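Local coordinates for muscarinic toxin-like protein 3 homolog (Ophiophagus hannah, PDB 3HH7) that probably blocks nicotinic acetylcholine receptors, acting as a homodimeric three-finger neurotoxin of king cobra venom, at residues C3-S8 / T13-P18; S27-I30 / G35-E38; T44-T49 / K53-C58. One frame throughout, in Å; residues are numbered along the deposited sequence.

The three contacts hold together the three fingers of the toxin: contact 1 the first, contact 2 the central one and contact 3 the third. They follow one another along the chain without interleaving. Contacts 2 and 3 have centres about 10 Å apart and reach the same sheet, contact 3 through strand 52-58 only, the neighbour of strand 23-31; S28 O lies 2.7 Å from K53 N. Contact 1 has a separate two-stranded sheet, its centre about 15 Å from each of the others, yet its 3-8 arm reaches contact 2 through S8 N, 2.8 Å from I37 O. Contacts 1 and 3 do not touch and lie on opposite sides of the chain's centre. Contact 3 also meets the second subunit.

Contact 1 of 3, residues C3-S8 / T13-P18; sequences CYNHQS and TTEICP
C3 and E15 form an antiparallel hydrogen-bonded pair, with C3 N to E15 O at 3.0 Å and E15 N to C3 O at 2.9 Å, and the next pair, Y4 with T14, is non-hydrogen-bonded. A third backbone bond, N5 N to T13 O at 2.9 Å, is less regular: the donor sits 38° out of the carbonyl plane. The same T13 oxygen receives a C-H contact from Y4 CA at 3.3 Å and lies near the plane of the Y4 ring, at its edge. Y4 leaves its strand pointing away from T13-P18, with CG beside the backbone N (chi1 -71°), while CD1 still meets the T14 methyl CG2 at 3.8 Å. On the C3 and E15 side of the sheet, the extended E15 chain passes obliquely by N5, bringing OE2 within 3.7 Å of N5 CB. This carboxylate is bound through OE2 to the backbone N of C41. Farther along, C3 SG packs against C17 SG at 3.4 Å without being bonded to it, because each belongs to a different disulfide, C3 with C24 and C17 with C41. These links tie the hairpin of strands 2-4 and 14-16, the base of the first finger, to strands 23-31 and 34-42. Beyond the hairpin, the 3-8 arm runs beside strand 34-42, where S8 bonds to I37 and the H6 and S8 carbonyl oxygens accept hydrogen bonds from R39 NH1.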
# COMPACT_ATOMS: atom_id res chain seq x y z
N CYS A 3 7.64 13.37 -2.42
CA CYS A 3 6.59 12.49 -2.93
C CYS A 3 5.87 13.16 -4.07
O CYS A 3 5.70 14.38 -4.08
CB CYS A 3 5.56 12.25 -1.83
SG CYS A 3 6.20 11.51 -0.34
N TYR A 4 5.38 12.35 -5.01
CA TYR A 4 4.38 12.87 -5.95
C TYR A 4 3.13 13.29 -5.19
O TYR A 4 2.78 12.67 -4.18
CB TYR A 4 4.01 11.81 -6.98
CG TYR A 4 5.11 11.53 -7.97
CD1 TYR A 4 5.41 12.43 -8.98
CD2 TYR A 4 5.84 10.35 -7.89
CE1 TYR A 4 6.42 12.17 -9.90
CE2 TYR A 4 6.86 10.09 -8.79
CZ TYR A 4 7.14 11.00 -9.79
OH TYR A 4 8.14 10.72 -10.69
N ASN A 5 2.47 14.34 -5.66
CA ASN A 5 1.21 14.74 -5.03
C ASN A 5 0.10 15.09 -6.00
O ASN A 5 -0.95 15.60 -5.59
CB ASN A 5 1.43 15.86 -4.00
CG ASN A 5 1.84 17.17 -4.63
OD1 ASN A 5 2.34 17.20 -5.75
ND2 ASN A 5 1.64 18.28 -3.91
N HIS A 6 0.31 14.79 -7.28
CA HIS A 6 -0.70 15.05 -8.29
C HIS A 6 -1.86 14.06 -8.22
O HIS A 6 -1.68 12.88 -7.89
CB HIS A 6 -0.10 15.09 -9.70
CG HIS A 6 0.55 13.82 -10.12
ND1 HIS A 6 1.69 13.33 -9.51
CD2 HIS A 6 0.26 12.95 -11.12
CE1 HIS A 6 2.04 12.20 -10.09
NE2 HIS A 6 1.20 11.95 -11.08
N GLN A 7 -3.05 14.56 -8.52
CA GLN A 7 -4.26 13.74 -8.55
C GLN A 7 -4.46 13.05 -9.88
O GLN A 7 -4.32 13.65 -10.94
CB GLN A 7 -5.51 14.62 -8.42
CG GLN A 7 -5.62 15.41 -7.14
CD GLN A 7 -6.47 16.65 -7.33
OE1 GLN A 7 -6.06 17.58 -8.03
NE2 GLN A 7 -7.65 16.66 -6.73
N SER A 8 -4.87 11.78 -9.81
CA SER A 8 -5.30 11.03 -10.98
C SER A 8 -4.35 11.18 -12.16
O SER A 8 -3.18 10.84 -12.07
CB SER A 8 -6.72 11.44 -11.39
OG SER A 8 -7.62 11.30 -10.30
N THR A 13 3.30 16.44 -10.21
CA THR A 13 3.84 17.44 -9.31
C THR A 13 4.39 16.74 -8.08
O THR A 13 4.01 15.61 -7.78
CB THR A 13 2.78 18.49 -8.88
OG1 THR A 13 1.70 17.85 -8.21
CG2 THR A 13 2.24 19.23 -10.11
N THR A 14 5.32 17.41 -7.39
CA THR A 14 5.86 16.85 -6.16
C THR A 14 5.79 17.83 -5.01
O THR A 14 5.59 19.04 -5.18
CB THR A 14 7.31 16.36 -6.33
OG1 THR A 14 8.14 17.46 -6.73
CG2 THR A 14 7.41 15.25 -7.35
N GLU A 15 5.92 17.28 -3.81
CA GLU A 15 6.02 18.09 -2.62
C GLU A 15 7.08 17.48 -1.72
O GLU A 15 7.32 16.27 -1.75
CB GLU A 15 4.69 18.17 -1.88
CG GLU A 15 4.20 16.85 -1.34
CD GLU A 15 2.83 16.95 -0.67
OE1 GLU A 15 2.34 18.08 -0.46
OE2 GLU A 15 2.26 15.88 -0.37
N ILE A 16 7.72 18.35 -0.94
CA ILE A 16 8.69 17.91 0.04
C ILE A 16 7.94 17.78 1.36
O ILE A 16 7.30 18.71 1.82
CB ILE A 16 9.86 18.92 0.15
CG1 ILE A 16 10.54 19.08 -1.23
CG2 ILE A 16 10.82 18.49 1.26
CD1 ILE A 16 11.69 20.12 -1.30
N CYS A 17 8.02 16.60 1.97
CA CYS A 17 7.29 16.34 3.22
C CYS A 17 7.88 17.14 4.39
O CYS A 17 9.08 17.42 4.39
CB CYS A 17 7.27 14.86 3.53
SG CYS A 17 6.73 13.78 2.16
N PRO A 18 7.03 17.54 5.36
CA PRO A 18 7.43 18.41 6.48
C PRO A 18 8.42 17.84 7.49
O PRO A 18 9.39 18.52 7.86
CB PRO A 18 6.10 18.71 7.19
CG PRO A 18 5.04 18.41 6.20
CD PRO A 18 5.59 17.24 5.42

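Contact 2 of 3, residues S27-I30 / G35-E38; sequences SSWI and GRIE
W29 lays its indole across the neighbouring strand, over R36 and on to E38, and these three have the most surface buried here. Its CG stands between the backbone N and the carbonyl carbon (chi1 74°), which swings the ring over the strand pair. R36 CB lies beneath one face of the six-membered ring in a CH-pi contact, 3.9 Å from its centroid. The two side chains run alongside in the same direction, so that R36 NH1 comes to 4.0 Å from W29 CZ2, which lies over a face of the guanidinium; the planes are 59° apart, so the group is tilted rather than stacked on the indole. At the far end of the indole, CZ3 touches E38 CB at 3.5 Å. The E38 carboxylate stands steeply to the ring, and its OE2 is bonded to Y25 OH. Beneath the indole, W29 and R36 are a hydrogen-bonded pair, both bonds 2.9 Å (W29 N to R36 O, R36 N to W29 O); S27 and E38 form the next such pair. S28 and I37 occupy the other face, where S28 CB and I37 CG1 meet loosely. The hairpin of strands 23-31 and 34-42 is flanked by strand 52-58, whose K53 and Y54 bond to the S28 backbone, and by the first finger, whose S8 bonds to I37.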
# COMPACT_ATOMS: atom_id res chain seq x y z
N SER A 27 -3.23 6.33 -3.44
CA SER A 27 -4.52 5.72 -3.12
C SER A 27 -5.41 5.78 -4.35
O SER A 27 -5.65 6.87 -4.87
CB SER A 27 -5.15 6.49 -1.96
OG SER A 27 -6.43 5.99 -1.65
N SER A 28 -5.89 4.63 -4.81
CA SER A 28 -6.75 4.54 -5.99
C SER A 28 -8.11 4.04 -5.55
O SER A 28 -8.20 3.01 -4.86
CB SER A 28 -6.14 3.56 -7.00
OG SER A 28 -7.07 3.25 -8.02
N TRP A 29 -9.16 4.77 -5.90
CA TRP A 29 -10.51 4.34 -5.53
C TRP A 29 -11.53 4.65 -6.63
O TRP A 29 -11.21 5.28 -7.65
CB TRP A 29 -10.93 4.95 -4.19
CG TRP A 29 -11.28 6.41 -4.27
CD1 TRP A 29 -12.54 6.95 -4.33
CD2 TRP A 29 -10.37 7.52 -4.26
NE1 TRP A 29 -12.46 8.32 -4.39
CE2 TRP A 29 -11.15 8.70 -4.34
CE3 TRP A 29 -8.98 7.63 -4.20
CZ2 TRP A 29 -10.57 9.98 -4.37
CZ3 TRP A 29 -8.40 8.91 -4.22
CH2 TRP A 29 -9.21 10.06 -4.31
N ILE A 30 -12.75 4.17 -6.44
CA ILE A 30 -13.82 4.45 -7.40
C ILE A 30 -14.86 5.31 -6.70
O ILE A 30 -15.35 4.94 -5.63
CB ILE A 30 -14.48 3.13 -7.91
CG1 ILE A 30 -13.46 2.25 -8.64
CG2 ILE A 30 -15.69 3.43 -8.81
CD1 ILE A 30 -13.74 0.75 -8.50
N GLY A 35 -12.84 6.35 -11.68
CA GLY A 35 -11.60 6.08 -10.98
C GLY A 35 -10.88 7.36 -10.62
O GLY A 35 -10.80 8.29 -11.43
N ARG A 36 -10.35 7.40 -9.39
CA ARG A 36 -9.57 8.55 -8.96
C ARG A 36 -8.35 8.09 -8.21
O ARG A 36 -8.37 7.01 -7.61
CB ARG A 36 -10.43 9.46 -8.11
CG ARG A 36 -11.57 10.06 -8.92
CD ARG A 36 -12.33 11.06 -8.13
NE ARG A 36 -11.59 12.30 -7.98
CZ ARG A 36 -11.82 13.18 -7.00
NH1 ARG A 36 -12.75 12.93 -6.07
NH2 ARG A 36 -11.11 14.29 -6.94
N ILE A 37 -7.29 8.89 -8.28
CA ILE A 37 -6.04 8.59 -7.58
C ILE A 37 -5.64 9.82 -6.79
O ILE A 37 -5.70 10.93 -7.30
CB ILE A 37 -4.88 8.17 -8.54
CG1 ILE A 37 -5.27 6.92 -9.34
CG2 ILE A 37 -3.61 7.83 -7.75
CD1 ILE A 37 -4.23 6.54 -10.38
N GLU A 38 -5.29 9.60 -5.53
CA GLU A 38 -4.70 10.64 -4.69
C GLU A 38 -3.27 10.24 -4.35
O GLU A 38 -2.99 9.06 -4.08
CB GLU A 38 -5.51 10.80 -3.42
CG GLU A 38 -5.14 11.99 -2.55
CD GLU A 38 -6.07 12.09 -1.35
OE1 GLU A 38 -7.25 12.46 -1.54
OE2 GLU A 38 -5.63 11.79 -0.22

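Contact 3 of 3, residues T44-T49 / K53-C58; sequences TCPELT and KYVYCC
The third finger of the toxin is closed at its base by the disulfide C45-C57, which fastens the irregular segment 44-49 to strand 52-58. C45 SG and C57 SG are 2.0 Å apart, with a chi3 of 92°, close to the relaxed right-angle twist. No hydrogen bond crosses between the segments; beyond the sulfurs they are held by apolar packing and by methyls set against backbone carbonyls. P46 CD rests on C57 SG at 3.5 Å and on V55 CG1 at 3.8 Å. V55 aims both methyls at the facing segment: CG1, anti to the backbone N (chi1 170°), approaches P46 O at 3.5 Å, while CG2 approaches E47 O at 3.7 Å. L48 points inward, setting CD1 over the strand backbone, 3.7 Å from Y54 C. E47 turns outward: OE2 accepts L48 N at 2.8 Å through its anti lone pair, away from OE1. In the second subunit OE1 pairs with T44 OG1 and OE2 with C45 N. Residues 54-58 pair antiparallel with a strand of the second subunit, continuing the sheet through the dimer. K53 and Y54 both face S28, a classic beta bulge. A third loop that supplies an edge strand, its other arm clamped back by a disulfide, suits the three-finger fold, whose loops extend from a core knotted by four disulfides.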
# COMPACT_ATOMS: atom_id res chain seq x y z
N THR A 44 0.81 8.60 8.18
CA THR A 44 0.04 7.37 8.40
C THR A 44 -0.44 6.80 7.06
O THR A 44 -0.89 7.54 6.17
CB THR A 44 -1.15 7.61 9.38
OG1 THR A 44 -1.90 6.40 9.56
CG2 THR A 44 -2.08 8.69 8.87
N CYS A 45 -0.36 5.48 6.92
CA CYS A 45 -0.77 4.84 5.68
C CYS A 45 -2.30 4.80 5.63
O CYS A 45 -2.92 4.29 6.56
CB CYS A 45 -0.19 3.43 5.61
SG CYS A 45 -0.41 2.67 4.00
N PRO A 46 -2.92 5.36 4.57
CA PRO A 46 -4.39 5.43 4.53
C PRO A 46 -5.06 4.06 4.61
O PRO A 46 -4.54 3.09 4.09
CB PRO A 46 -4.69 6.10 3.18
CG PRO A 46 -3.45 6.79 2.79
CD PRO A 46 -2.31 5.99 3.38
N GLU A 47 -6.21 3.99 5.28
CA GLU A 47 -7.04 2.80 5.23
C GLU A 47 -7.49 2.52 3.79
O GLU A 47 -7.68 3.45 2.99
CB GLU A 47 -8.26 2.98 6.14
CG GLU A 47 -9.17 1.77 6.22
CD GLU A 47 -8.45 0.54 6.72
OE1 GLU A 47 -8.51 0.26 7.94
OE2 GLU A 47 -7.80 -0.18 5.92
N LEU A 48 -7.65 1.24 3.46
CA LEU A 48 -8.30 0.87 2.22
C LEU A 48 -9.80 0.72 2.49
O LEU A 48 -10.24 -0.25 3.11
CB LEU A 48 -7.71 -0.41 1.60
CG LEU A 48 -8.33 -0.80 0.26
CD1 LEU A 48 -7.95 0.23 -0.80
CD2 LEU A 48 -7.91 -2.21 -0.17
N THR A 49 -10.56 1.70 2.02
CA THR A 49 -12.01 1.75 2.24
C THR A 49 -12.73 0.83 1.25
O THR A 49 -12.13 0.39 0.27
CB THR A 49 -12.54 3.20 2.11
OG1 THR A 49 -12.35 3.66 0.78
CG2 THR A 49 -11.82 4.12 3.08
N LYS A 53 -9.52 0.67 -4.55
CA LYS A 53 -8.87 -0.38 -5.36
C LYS A 53 -7.56 -0.80 -4.68
O LYS A 53 -7.31 -1.99 -4.46
CB LYS A 53 -8.60 0.10 -6.79
CG LYS A 53 -9.86 0.24 -7.65
CD LYS A 53 -9.55 -0.11 -9.11
CE LYS A 53 -10.46 0.57 -10.15
NZ LYS A 53 -9.93 1.89 -10.70
N TYR A 54 -6.74 0.18 -4.33
CA TYR A 54 -5.51 -0.10 -3.59
C TYR A 54 -5.03 1.13 -2.85
O TYR A 54 -5.43 2.26 -3.16
CB TYR A 54 -4.40 -0.65 -4.52
CG TYR A 54 -3.88 0.34 -5.54
CD1 TYR A 54 -2.97 1.33 -5.18
CD2 TYR A 54 -4.27 0.26 -6.87
CE1 TYR A 54 -2.49 2.26 -6.11
CE2 TYR A 54 -3.79 1.16 -7.82
CZ TYR A 54 -2.90 2.16 -7.43
OH TYR A 54 -2.44 3.07 -8.35
N VAL A 55 -4.19 0.87 -1.85
CA VAL A 55 -3.41 1.88 -1.18
C VAL A 55 -1.96 1.38 -1.19
O VAL A 55 -1.70 0.20 -0.92
CB VAL A 55 -3.85 2.09 0.30
CG1 VAL A 55 -2.85 2.99 1.03
CG2 VAL A 55 -5.21 2.76 0.36
N TYR A 56 -1.04 2.28 -1.51
CA TYR A 56 0.38 1.96 -1.52
C TYR A 56 1.12 3.01 -0.74
O TYR A 56 0.95 4.21 -1.02
CB TYR A 56 0.89 1.90 -2.97
CG TYR A 56 2.37 1.57 -3.09
CD1 TYR A 56 2.90 0.40 -2.54
CD2 TYR A 56 3.21 2.41 -3.80
CE1 TYR A 56 4.26 0.09 -2.67
CE2 TYR A 56 4.56 2.12 -3.93
CZ TYR A 56 5.07 0.96 -3.38
OH TYR A 56 6.43 0.70 -3.55
N CYS A 57 1.93 2.58 0.23
CA CYS A 57 2.69 3.47 1.10
C CYS A 57 4.14 3.07 1.00
O CYS A 57 4.46 1.91 1.14
CB CYS A 57 2.20 3.38 2.56
SG CYS A 57 0.50 3.96 2.72
N CYS A 58 5.01 4.05 0.75
CA CYS A 58 6.39 3.76 0.44
C CYS A 58 7.28 4.92 0.87
O CYS A 58 6.82 6.06 1.01
CB CYS A 58 6.52 3.46 -1.06
SG CYS A 58 5.97 4.81 -2.13